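Local coordinates for NAD-dependent protein deacylase 2 (Archaeoglobus fulgidus, PDB 4TWJ), which removes acyl groups, including acetyl, from protein lysines in an NAD-dependent reaction and deacetylates the chromatin protein Alba, which strengthens its binding to DNA, at residues R6-I11 and K212-N217; A62-S67 and E140-G145; A96-N101 and F175-E180. All blocks are in the same frame, centred on the assembly; numbering follows the deposited sequence.

Contact 1. Residues R6-I11 and K212-N217; sequences RKAAEI and KMIIVN
Ala8 and Ile214 mark the point where the helical segment 6-11 lies nearest to the strand 212-217, their CA atoms 6.5 Å apart. The segment axes approach to 9.5 Å with 137° between their N-to-C directions, so the helix runs back obliquely across the strand, a helix packed on the parallel sheet of the Rossmann-type domain. Ile11 carries most of the side-chain contact. With its CG1 beside the backbone N (chi1 -73°), two methyls face the strand: Ile11 CG2 meets Lys212 CB at 3.6 Å, and Ile11 CD1 meets the same carbon at 4.0 Å. Ile11 also meets Ile214 tip to tip, with its CG2 3.9 Å from Ile214 CD1. Lys212 crosses Ile11 at about a right angle and bends away at chi2 and chi3, offering carbon rather than its amine. Ala8 CB rests 4.0 Å from Ile214 CD1. Putting an alanine here, in place of Ile11, would probably open a gap beside Lys212 CB and Ile214 CD1. No hydrogen bond joins the segments; the strand backbone bonds instead to neighbours such as Phe187 and Val229, so between these two segments the contact rests mainly on van der Waals packing of aliphatic carbons.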
loop_
_atom_site.group_PDB
_atom_site.type_symbol
_atom_site.label_atom_id
_atom_site.label_comp_id
_atom_site.label_asym_id
_atom_site.label_seq_id
_atom_site.Cartn_x
_atom_site.Cartn_y
_atom_site.Cartn_z
ATOM N N ARG A 6 -10.080 -16.942 12.814
ATOM C CA ARG A 6 -10.076 -16.901 14.277
ATOM C C ARG A 6 -8.661 -16.816 14.853
ATOM O O ARG A 6 -8.439 -16.121 15.847
ATOM C CB ARG A 6 -10.815 -18.107 14.869
ATOM C CG ARG A 6 -12.327 -18.028 14.732
ATOM C CD ARG A 6 -13.027 -19.025 15.641
ATOM N NE ARG A 6 -12.655 -20.400 15.318
ATOM C CZ ARG A 6 -13.184 -21.129 14.334
ATOM N NH1 ARG A 6 -12.754 -22.372 14.135
ATOM N NH2 ARG A 6 -14.136 -20.634 13.545
ATOM N N LYS A 7 -7.717 -17.525 14.235
ATOM C CA LYS A 7 -6.315 -17.475 14.647
ATOM C C LYS A 7 -5.743 -16.074 14.450
ATOM O O LYS A 7 -5.052 -15.556 15.325
ATOM C CB LYS A 7 -5.478 -18.485 13.860
ATOM N N ALA A 8 -6.039 -15.465 13.305
ATOM C CA ALA A 8 -5.607 -14.091 13.044
ATOM C C ALA A 8 -6.208 -13.124 14.064
ATOM O O ALA A 8 -5.517 -12.245 14.567
ATOM C CB ALA A 8 -5.981 -13.670 11.631
ATOM N N ALA A 9 -7.497 -13.298 14.363
ATOM C CA ALA A 9 -8.192 -12.457 15.337
ATOM C C ALA A 9 -7.584 -12.580 16.735
ATOM O O ALA A 9 -7.408 -11.576 17.431
ATOM C CB ALA A 9 -9.673 -12.807 15.374
ATOM N N GLU A 10 -7.269 -13.810 17.139
ATOM C CA GLU A 10 -6.613 -14.058 18.424
ATOM C C GLU A 10 -5.274 -13.329 18.512
ATOM O O GLU A 10 -4.980 -12.674 19.515
ATOM C CB GLU A 10 -6.410 -15.561 18.660
ATOM C CG GLU A 10 -7.665 -16.295 19.110
ATOM C CD GLU A 10 -7.461 -17.794 19.272
ATOM O OE1 GLU A 10 -6.316 -18.229 19.534
ATOM O OE2 GLU A 10 -8.457 -18.541 19.149
ATOM N N ILE A 11 -4.473 -13.432 17.456
ATOM C CA ILE A 11 -3.182 -12.743 17.406
ATOM C C ILE A 11 -3.369 -11.234 17.565
ATOM O O ILE A 11 -2.684 -10.603 18.368
ATOM C CB ILE A 11 -2.413 -13.060 16.102
ATOM C CG1 ILE A 11 -1.875 -14.495 16.154
ATOM C CG2 ILE A 11 -1.261 -12.081 15.888
ATOM C CD1 ILE A 11 -1.433 -15.047 14.815
ATOM N N LYS A 212 4.258 -12.131 15.233
ATOM C CA LYS A 212 3.358 -13.130 14.670
ATOM C C LYS A 212 2.931 -12.640 13.294
ATOM O O LYS A 212 2.520 -11.485 13.141
ATOM C CB LYS A 212 2.140 -13.324 15.566
ATOM C CG LYS A 212 2.471 -13.780 16.983
ATOM C CD LYS A 212 3.234 -15.092 17.019
ATOM C CE LYS A 212 2.427 -16.239 16.440
ATOM N NZ LYS A 212 3.033 -17.560 16.766
ATOM N N MET A 213 3.035 -13.521 12.304
ATOM C CA MET A 213 2.908 -13.138 10.902
ATOM C C MET A 213 1.614 -13.667 10.296
ATOM O O MET A 213 1.360 -14.873 10.316
ATOM C CB MET A 213 4.102 -13.676 10.113
ATOM C CG MET A 213 5.467 -13.245 10.627
ATOM S SD MET A 213 5.775 -11.466 10.595
ATOM C CE MET A 213 5.583 -11.128 8.849
ATOM N N ILE A 214 0.810 -12.757 9.746
ATOM C CA ILE A 214 -0.467 -13.089 9.113
ATOM C C ILE A 214 -0.439 -12.614 7.661
ATOM O O ILE A 214 0.040 -11.517 7.381
ATOM C CB ILE A 214 -1.651 -12.397 9.830
ATOM C CG1 ILE A 214 -1.701 -12.789 11.312
ATOM C CG2 ILE A 214 -2.972 -12.735 9.148
ATOM C CD1 ILE A 214 -2.482 -11.821 12.169
ATOM N N ILE A 215 -0.941 -13.434 6.737
ATOM C CA ILE A 215 -1.074 -13.005 5.343
ATOM C C ILE A 215 -2.486 -13.287 4.833
ATOM O O ILE A 215 -3.046 -14.352 5.092
ATOM C CB ILE A 215 0.016 -13.630 4.431
ATOM C CG1 ILE A 215 -0.038 -13.036 3.023
ATOM C CG2 ILE A 215 -0.081 -15.152 4.388
ATOM C CD1 ILE A 215 1.256 -13.220 2.261
ATOM N N VAL A 216 -3.051 -12.302 4.136
ATOM C CA VAL A 216 -4.365 -12.408 3.516
ATOM C C VAL A 216 -4.217 -12.021 2.047
ATOM O O VAL A 216 -3.862 -10.884 1.736
ATOM C CB VAL A 216 -5.386 -11.466 4.189
ATOM C CG1 VAL A 216 -6.748 -11.568 3.509
ATOM C CG2 VAL A 216 -5.500 -11.773 5.675
ATOM N N ASN A 217 -4.484 -12.974 1.155
ATOM C CA ASN A 217 -4.323 -12.770 -0.281
ATOM C C ASN A 217 -5.319 -13.611 -1.056
ATOM O O ASN A 217 -5.785 -14.634 -0.562
ATOM C CB ASN A 217 -2.915 -13.176 -0.726
ATOM C CG ASN A 217 -1.921 -12.030 -0.701
ATOM O OD1 ASN A 217 -2.254 -10.890 -1.024
ATOM N ND2 ASN A 217 -0.674 -12.342 -0.362
#

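Contact 2. Residues A62-S67 and E140-G145; sequences AFWEFS and EDFNKG
Phe142 reaches from helix 139-143 toward Trp64 and Ser67 of helix 60-73, its CG anti to the backbone N (chi1 176°). The apolar part of the contact centres on the two aromatic side chains, which cross at about a right angle. Phe142 CE1 comes to the edge of the indole, near its plane, 3.8 Å from Trp64 CE3. The six-membered ring of Trp64 and the Phe142 ring have centroids 6.0 Å apart and planes at 74°, an oblique pair. Further along, Phe142 CZ meets two atoms of Ser67: the carbonyl O, 3.7 Å away at the ring edge, and CB at 4.1 Å. Trp135 adds an edge-to-face partner for Phe142, while Phe63 CE2 stands 3.7 Å above the indole plane of Trp64, over its centre.

The hydrogen bonds stay within each segment or lead outside the pair. Ser67 OG donates to Phe63 O over 2.9 Å, from 36° out of the carbonyl plane, and Ser67 N reaches that oxygen from the opposite face. Trp64 NE1 bonds to Val158 O of strand 158-162, which helps fix the rotation of the indole. In the backbone, Gly145 ends its helix in a Schellman motif with positive phi.

The segments belong to the small domain of the sirtuin fold, segment 140-145 lying between the two cysteine pairs that bind zinc. The modified side chain of the bound peptide, consistent with its myristoyl group, packs on Phe63, Phe66, Ser67 and Phe142. With no hydrogen bond across it, the contact implies an apolar wall built from both helices, where Phe142 serves the helix packing and the acyl pocket alike.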
loop_
_atom_site.group_PDB
_atom_site.type_symbol
_atom_site.label_atom_id
_atom_site.label_comp_id
_atom_site.label_asym_id
_atom_site.label_seq_id
_atom_site.Cartn_x
_atom_site.Cartn_y
_atom_site.Cartn_z
ATOM N N ALA A 62 3.348 8.050 -22.040
ATOM C CA ALA A 62 3.031 6.632 -21.842
ATOM C C ALA A 62 2.654 6.326 -20.389
ATOM O O ALA A 62 1.700 5.597 -20.133
ATOM C CB ALA A 62 4.191 5.752 -22.288
ATOM N N PHE A 63 3.397 6.890 -19.440
ATOM C CA PHE A 63 3.055 6.736 -18.031
ATOM C C PHE A 63 1.641 7.243 -17.752
ATOM O O PHE A 63 0.858 6.587 -17.065
ATOM C CB PHE A 63 4.051 7.483 -17.137
ATOM C CG PHE A 63 3.588 7.628 -15.719
ATOM C CD1 PHE A 63 3.757 6.594 -14.810
ATOM C CD2 PHE A 63 2.958 8.792 -15.296
ATOM C CE1 PHE A 63 3.317 6.717 -13.507
ATOM C CE2 PHE A 63 2.511 8.920 -13.993
ATOM C CZ PHE A 63 2.692 7.882 -13.097
ATOM N N TRP A 64 1.318 8.419 -18.279
ATOM C CA TRP A 64 0.009 9.010 -18.021
ATOM C C TRP A 64 -1.134 8.253 -18.709
ATOM O O TRP A 64 -2.201 8.083 -18.121
ATOM C CB TRP A 64 0.012 10.495 -18.389
ATOM C CG TRP A 64 0.712 11.325 -17.353
ATOM C CD1 TRP A 64 1.848 12.068 -17.509
ATOM C CD2 TRP A 64 0.325 11.469 -15.985
ATOM N NE1 TRP A 64 2.181 12.682 -16.321
ATOM C CE2 TRP A 64 1.259 12.327 -15.370
ATOM C CE3 TRP A 64 -0.734 10.964 -15.224
ATOM C CZ2 TRP A 64 1.173 12.683 -14.026
ATOM C CZ3 TRP A 64 -0.827 11.323 -13.897
ATOM C CH2 TRP A 64 0.123 12.177 -13.307
ATOM N N GLU A 65 -0.913 7.795 -19.937
ATOM C CA GLU A 65 -1.921 6.990 -20.638
ATOM C C GLU A 65 -2.139 5.651 -19.924
ATOM O O GLU A 65 -3.265 5.174 -19.817
ATOM C CB GLU A 65 -1.519 6.759 -22.100
ATOM C CG GLU A 65 -1.470 8.026 -22.948
ATOM C CD GLU A 65 -2.836 8.614 -23.254
ATOM O OE1 GLU A 65 -2.897 9.803 -23.645
ATOM O OE2 GLU A 65 -3.849 7.897 -23.116
ATOM N N PHE A 66 -1.058 5.060 -19.423
ATOM C CA PHE A 66 -1.154 3.840 -18.623
ATOM C C PHE A 66 -1.962 4.090 -17.348
ATOM O O PHE A 66 -2.821 3.290 -16.988
ATOM C CB PHE A 66 0.241 3.314 -18.280
ATOM C CG PHE A 66 0.237 2.160 -17.319
ATOM C CD1 PHE A 66 -0.246 0.917 -17.710
ATOM C CD2 PHE A 66 0.715 2.315 -16.023
ATOM C CE1 PHE A 66 -0.250 -0.152 -16.825
ATOM C CE2 PHE A 66 0.715 1.250 -15.134
ATOM C CZ PHE A 66 0.229 0.016 -15.536
ATOM N N SER A 67 -1.700 5.217 -16.687
ATOM C CA SER A 67 -2.411 5.576 -15.461
ATOM C C SER A 67 -3.907 5.786 -15.704
ATOM O O SER A 67 -4.731 5.462 -14.845
ATOM C CB SER A 67 -1.800 6.834 -14.832
ATOM O OG SER A 67 -0.456 6.612 -14.440
ATOM N N GLU A 140 -9.609 16.693 -13.363
ATOM C CA GLU A 140 -10.680 16.861 -14.355
ATOM C C GLU A 140 -10.184 16.520 -15.760
ATOM O O GLU A 140 -10.770 15.674 -16.438
ATOM C CB GLU A 140 -11.264 18.280 -14.343
ATOM C CG GLU A 140 -12.459 18.434 -15.279
ATOM C CD GLU A 140 -12.975 19.856 -15.398
ATOM O OE1 GLU A 140 -13.730 20.122 -16.359
ATOM O OE2 GLU A 140 -12.640 20.708 -14.549
ATOM N N ASP A 141 -9.117 17.190 -16.190
ATOM C CA ASP A 141 -8.507 16.940 -17.498
ATOM C C ASP A 141 -8.124 15.473 -17.638
ATOM O O ASP A 141 -8.396 14.841 -18.659
ATOM C CB ASP A 141 -7.256 17.806 -17.693
ATOM C CG ASP A 141 -7.581 19.261 -18.008
ATOM O OD1 ASP A 141 -8.769 19.608 -18.186
ATOM O OD2 ASP A 141 -6.627 20.063 -18.089
ATOM N N PHE A 142 -7.493 14.942 -16.597
ATOM C CA PHE A 142 -7.048 13.552 -16.571
ATOM C C PHE A 142 -8.195 12.585 -16.852
ATOM O O PHE A 142 -8.045 11.652 -17.646
ATOM C CB PHE A 142 -6.405 13.251 -15.214
ATOM C CG PHE A 142 -5.990 11.819 -15.033
ATOM C CD1 PHE A 142 -4.786 11.362 -15.548
ATOM C CD2 PHE A 142 -6.791 10.936 -14.320
ATOM C CE1 PHE A 142 -4.395 10.045 -15.367
ATOM C CE2 PHE A 142 -6.403 9.621 -14.136
ATOM C CZ PHE A 142 -5.204 9.175 -14.660
ATOM N N ASN A 143 -9.344 12.817 -16.220
ATOM C CA ASN A 143 -10.515 11.955 -16.428
ATOM C C ASN A 143 -11.086 12.032 -17.853
ATOM O O ASN A 143 -11.778 11.104 -18.288
ATOM C CB ASN A 143 -11.606 12.261 -15.392
ATOM C CG ASN A 143 -11.237 11.797 -13.987
ATOM O OD1 ASN A 143 -10.360 10.953 -13.802
ATOM N ND2 ASN A 143 -11.920 12.342 -12.988
ATOM N N LYS A 144 -10.789 13.127 -18.561
ATOM C CA LYS A 144 -11.135 13.303 -19.983
ATOM C C LYS A 144 -10.041 12.816 -20.934
ATOM O O LYS A 144 -10.166 12.968 -22.153
ATOM C CB LYS A 144 -11.360 14.785 -20.299
ATOM C CG LYS A 144 -12.355 15.500 -19.418
ATOM C CD LYS A 144 -13.770 15.006 -19.634
ATOM C CE LYS A 144 -14.759 16.150 -19.491
ATOM N NZ LYS A 144 -14.553 16.932 -18.236
ATOM N N GLY A 145 -8.954 12.275 -20.392
ATOM C CA GLY A 145 -7.863 11.767 -21.215
ATOM C C GLY A 145 -6.866 12.825 -21.658
ATOM O O GLY A 145 -6.073 12.594 -22.572
#

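Contact 3. Residues A96-N101 and F175-E180; sequences AVITQN and FEAIEE
Thr99 OG1, one residue beyond the Ile98 that packs on Ala177, is gripped by two groups: Asn101 N donates to it over 3.0 Å, nearly straight at 162°, and Thr22 OG1 forms the second hydrogen bond. The first of these is an ST turn, closing strand 94-99 of the Rossmann-fold parallel sheet and leading into the NAD-binding residues Gln100 and Asn101. Both are tied down further, Gln100 NE2 to Ser192 OG and Asn101 ND2 to Gly23 O, while Gln100 O bonds to ND1 of His118, the predicted proton acceptor.

Helix 171-182 packs on the same strand through Ala96 and Ile98. The segment axes come within 9.6 Å, and 123° separates their N-to-C directions, so the helix returns across the strand at a steep slant. No hydrogen bond crosses between them. In Ile98, CG1 is anti to the carbonyl carbon (chi1 -60°) and the chain then runs on extended, bringing CD1 to the helix; there Ile98 CD1 lies 3.8 Å from Ala177 O and 4.1 Å from Ala177 CB. The same methyl is 4.3 Å from Glu180 CB. Leu115 and Leu202 pack round Ile98 and Ala177, so this methyl is part of a larger apolar layer.

Glu180 behaves differently, because a bend at chi2 brings its chain alongside Ala96 and its carboxylate is held from outside the pair, OE1 bonding to His17 NE2. Ala96 CB lies against the bent chain, 3.8 Å from Glu180 CG and 3.5 Å from Glu180 OE1.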
loop_
_atom_site.group_PDB
_atom_site.type_symbol
_atom_site.label_atom_id
_atom_site.label_comp_id
_atom_site.label_asym_id
_atom_site.label_seq_id
_atom_site.Cartn_x
_atom_site.Cartn_y
_atom_site.Cartn_z
ATOM N N ALA A 96 0.007 1.163 12.866
ATOM C CA ALA A 96 0.495 1.721 11.613
ATOM C C ALA A 96 0.025 0.888 10.438
ATOM O O ALA A 96 -0.096 -0.330 10.539
ATOM C CB ALA A 96 2.015 1.782 11.615
ATOM N N VAL A 97 -0.235 1.565 9.326
ATOM C CA VAL A 97 -0.483 0.911 8.054
ATOM C C VAL A 97 0.679 1.284 7.146
ATOM O O VAL A 97 0.938 2.464 6.908
ATOM C CB VAL A 97 -1.806 1.364 7.412
ATOM C CG1 VAL A 97 -1.996 0.694 6.055
ATOM C CG2 VAL A 97 -2.974 1.057 8.336
ATOM N N ILE A 98 1.401 0.273 6.682
ATOM C CA ILE A 98 2.463 0.460 5.712
ATOM C C ILE A 98 1.889 0.060 4.366
ATOM O O ILE A 98 1.414 -1.060 4.213
ATOM C CB ILE A 98 3.683 -0.425 6.038
ATOM C CG1 ILE A 98 4.244 -0.078 7.421
ATOM C CG2 ILE A 98 4.758 -0.265 4.973
ATOM C CD1 ILE A 98 5.204 -1.108 7.974
ATOM N N THR A 99 1.924 0.956 3.384
ATOM C CA THR A 99 1.334 0.626 2.090
ATOM C C THR A 99 2.270 0.889 0.915
ATOM O O THR A 99 3.055 1.838 0.921
ATOM C CB THR A 99 -0.018 1.343 1.857
ATOM O OG1 THR A 99 -0.637 0.807 0.683
ATOM C CG2 THR A 99 0.159 2.846 1.697
ATOM N N GLN A 100 2.153 0.025 -0.085
ATOM C CA GLN A 100 2.850 0.176 -1.351
ATOM C C GLN A 100 2.002 0.979 -2.334
ATOM O O GLN A 100 2.470 1.316 -3.419
ATOM C CB GLN A 100 3.137 -1.201 -1.952
ATOM C CG GLN A 100 4.011 -2.087 -1.079
ATOM C CD GLN A 100 4.270 -3.447 -1.693
ATOM O OE1 GLN A 100 5.056 -3.576 -2.627
ATOM N NE2 GLN A 100 3.614 -4.471 -1.169
ATOM N N ASN A 101 0.757 1.267 -1.951
ATOM C CA ASN A 101 -0.225 1.870 -2.851
ATOM C C ASN A 101 -0.169 3.391 -2.855
ATOM O O ASN A 101 0.199 4.007 -1.862
ATOM C CB ASN A 101 -1.634 1.414 -2.466
ATOM C CG ASN A 101 -1.766 -0.095 -2.424
ATOM O OD1 ASN A 101 -1.079 -0.809 -3.151
ATOM N ND2 ASN A 101 -2.647 -0.588 -1.560
ATOM N N PHE A 175 12.440 4.660 6.948
ATOM C CA PHE A 175 12.937 4.499 8.324
ATOM C C PHE A 175 11.797 4.181 9.282
ATOM O O PHE A 175 11.889 3.245 10.076
ATOM C CB PHE A 175 13.671 5.764 8.802
ATOM C CG PHE A 175 14.070 5.731 10.262
ATOM C CD1 PHE A 175 13.318 6.399 11.223
ATOM C CD2 PHE A 175 15.198 5.033 10.670
ATOM C CE1 PHE A 175 13.682 6.368 12.561
ATOM C CE2 PHE A 175 15.570 4.998 12.008
ATOM C CZ PHE A 175 14.810 5.667 12.954
ATOM N N GLU A 176 10.716 4.951 9.204
ATOM C CA GLU A 176 9.581 4.741 10.102
ATOM C C GLU A 176 8.986 3.351 9.901
ATOM O O GLU A 176 8.626 2.684 10.868
ATOM C CB GLU A 176 8.501 5.811 9.898
ATOM C CG GLU A 176 8.903 7.196 10.387
ATOM C CD GLU A 176 9.151 7.255 11.885
ATOM O OE1 GLU A 176 10.104 7.951 12.299
ATOM O OE2 GLU A 176 8.402 6.613 12.647
ATOM N N ALA A 177 8.891 2.921 8.647
ATOM C CA ALA A 177 8.332 1.609 8.323
ATOM C C ALA A 177 9.216 0.487 8.864
ATOM O O ALA A 177 8.710 -0.506 9.389
ATOM C CB ALA A 177 8.142 1.464 6.821
ATOM N N ILE A 178 10.529 0.645 8.724
ATOM C CA ILE A 178 11.486 -0.309 9.300
ATOM C C ILE A 178 11.334 -0.381 10.822
ATOM O O ILE A 178 11.305 -1.470 11.402
ATOM C CB ILE A 178 12.941 0.056 8.932
ATOM C CG1 ILE A 178 13.180 -0.204 7.444
ATOM C CG2 ILE A 178 13.938 -0.744 9.770
ATOM C CD1 ILE A 178 14.427 0.454 6.894
ATOM N N GLU A 179 11.234 0.779 11.463
ATOM C CA GLU A 179 11.048 0.831 12.913
ATOM C C GLU A 179 9.748 0.166 13.362
ATOM O O GLU A 179 9.721 -0.520 14.389
ATOM C CB GLU A 179 11.113 2.276 13.407
ATOM C CG GLU A 179 12.506 2.866 13.308
ATOM C CD GLU A 179 13.500 2.102 14.151
ATOM O OE1 GLU A 179 13.275 2.012 15.373
ATOM O OE2 GLU A 179 14.488 1.584 13.593
ATOM N N GLU A 180 8.679 0.360 12.593
ATOM C CA GLU A 180 7.420 -0.333 12.859
ATOM C C GLU A 180 7.593 -1.849 12.756
ATOM O O GLU A 180 7.166 -2.584 13.645
ATOM C CB GLU A 180 6.322 0.143 11.904
ATOM C CG GLU A 180 5.788 1.530 12.230
ATOM C CD GLU A 180 5.143 1.603 13.602
ATOM O OE1 GLU A 180 4.399 0.676 13.968
ATOM O OE2 GLU A 180 5.391 2.590 14.321
#

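How the contacts relate
Contacts 1 and 3 are two helix-on-sheet packings of the same parallel sheet, with centres 18 Å apart and helices on opposite faces. Contact 2 belongs to the small domain, its centre 38 Å from that of contact 1 and 29 Å from that of contact 3. Along the chain both contacts 2 and 3 are nested within the loop closed by contact 1, while the segments of 2 and 3 alternate. The two domains meet around the catalytic cleft: Ile98 of contact 3 has its side chain about 8 Å from that of His118, and Ser67 of contact 2 about 7 Å from that of the NAD-binding Ile102. Asn217, ending the strand of contact 1, also binds NAD.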